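Aminotransferase, class III (Thermomicrobium roseum, PDB 6IO1) probably catalyses (S)-enantioselective transamination as a thermostable, pyridoxal-phosphate-dependent omega-transaminase. Local coordinates at residues B[225-228]-B[229-232]. Sequence-based numbering, arbitrary orientation.
Sequences IGEP and VQGA. With PMP (4'-deoxy-4'-aminopyridoxal-5'-phosphate), chain C.
Glu-227 reaches round the turn at Pro-228 and takes a hydrogen bond from the backbone of Gly-231. The N of Gly-231 lies 3.0 Å from OE1 of Glu-227, with an N-H...O angle of 159°. The donor comes from above the carboxylate, 45° out of its plane. CG of Glu-227 stands anti to its own carbonyl carbon (chi1 -49°), and the extended chain beyond it brings the carboxylate against the backbone of Gln-230 and Gly-231. Two waters also donate to OE1. One bridges to O of Val-229. The other accepts from N of Ala-232 and is 2.9 Å from O3 of the PMP cofactor. OE1 thus collects three hydrogen bonds, while OE2 is bonded to the backbone N of Tyr-154. OE2 also packs 3.8 Å from CG of Gln-230, whose side chain crosses that of Glu-227 at about a right angle. The CA–CB bond of Val-229 points away from residues 225-228, yet its CG2 still sits 3.5 Å from C of Pro-228; the side chain also packs on Tyr-278. With an alanine at position 227, the N-H of Gly-231 would probably lose its acceptor, and the water shared with O3 of PMP would lose its partner on this side chain. OE1 also approaches the cofactor methyl C2A, at 3.5 Å. This is the loop after strand 221-226 in the large mixed sheet of a class-III aminotransferase, where Glu-227, the first residue after the strand, helps line the PMP pocket.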
# COMPACT_ATOMS: atom_id res chain seq x y z
N ILE B 225 19.90 -0.14 1.84
CA ILE B 225 18.80 0.66 1.30
C ILE B 225 19.01 2.11 1.71
O ILE B 225 19.34 2.40 2.86
CB ILE B 225 17.43 0.14 1.76
CG1 ILE B 225 16.30 0.95 1.11
CG2 ILE B 225 17.31 0.16 3.28
CD1 ILE B 225 14.95 0.28 1.19
N GLY B 226 18.86 3.02 0.74
CA GLY B 226 19.02 4.43 1.02
C GLY B 226 18.45 5.29 -0.08
O GLY B 226 18.32 4.85 -1.23
N GLU B 227 18.11 6.52 0.28
CA GLU B 227 17.68 7.56 -0.65
C GLU B 227 18.90 8.31 -1.18
O GLU B 227 19.85 8.55 -0.42
CB GLU B 227 16.73 8.54 0.02
CG GLU B 227 15.59 7.89 0.80
CD GLU B 227 15.13 8.74 1.97
OE1 GLU B 227 14.36 9.70 1.75
OE2 GLU B 227 15.53 8.44 3.12
N PRO B 228 18.92 8.69 -2.46
CA PRO B 228 20.04 9.52 -2.94
C PRO B 228 20.17 10.81 -2.15
O PRO B 228 21.28 11.18 -1.73
CB PRO B 228 19.68 9.77 -4.41
CG PRO B 228 18.75 8.66 -4.78
CD PRO B 228 17.97 8.35 -3.53
N VAL B 229 19.06 11.51 -1.94
CA VAL B 229 18.97 12.60 -0.99
C VAL B 229 17.86 12.25 -0.01
O VAL B 229 16.71 12.07 -0.41
CB VAL B 229 18.68 13.95 -1.68
CG1 VAL B 229 18.49 15.05 -0.65
CG2 VAL B 229 19.81 14.30 -2.64
N GLN B 230 18.21 12.14 1.27
CA GLN B 230 17.21 11.84 2.28
C GLN B 230 16.20 12.97 2.33
O GLN B 230 16.57 14.15 2.39
CB GLN B 230 17.88 11.65 3.65
CG GLN B 230 18.71 10.38 3.75
CD GLN B 230 19.59 10.35 4.98
OE1 GLN B 230 20.41 11.24 5.20
NE2 GLN B 230 19.43 9.31 5.80
N GLY B 231 14.92 12.63 2.29
CA GLY B 231 13.89 13.65 2.17
C GLY B 231 13.14 13.96 3.44
O GLY B 231 13.24 15.07 3.97
N ALA B 232 12.39 12.99 3.96
CA ALA B 232 11.63 13.21 5.18
C ALA B 232 12.55 13.39 6.38
O ALA B 232 12.19 14.10 7.33
CB ALA B 232 10.65 12.06 5.41
N1 PMP C . 10.07 6.10 0.67
C2 PMP C . 10.37 7.39 0.77
C2A PMP C . 11.71 7.87 0.29
C3 PMP C . 9.45 8.29 1.31
O3 PMP C . 9.78 9.62 1.40
C4 PMP C . 8.20 7.83 1.76
C4A PMP C . 7.19 8.79 2.35
N4A PMP C . 7.32 10.14 1.80
C5 PMP C . 7.91 6.47 1.64
C6 PMP C . 8.88 5.65 1.09
C5A PMP C . 6.60 5.91 2.10
O4P PMP C . 5.61 5.96 1.02
P PMP C . 4.07 5.55 1.26
O1P PMP C . 3.39 5.70 -0.08
O2P PMP C . 4.09 4.11 1.76
O3P PMP C . 3.55 6.52 2.30
O HOH W 1 14.38 10.81 -0.53
O HOH W 2 11.99 10.65 3.02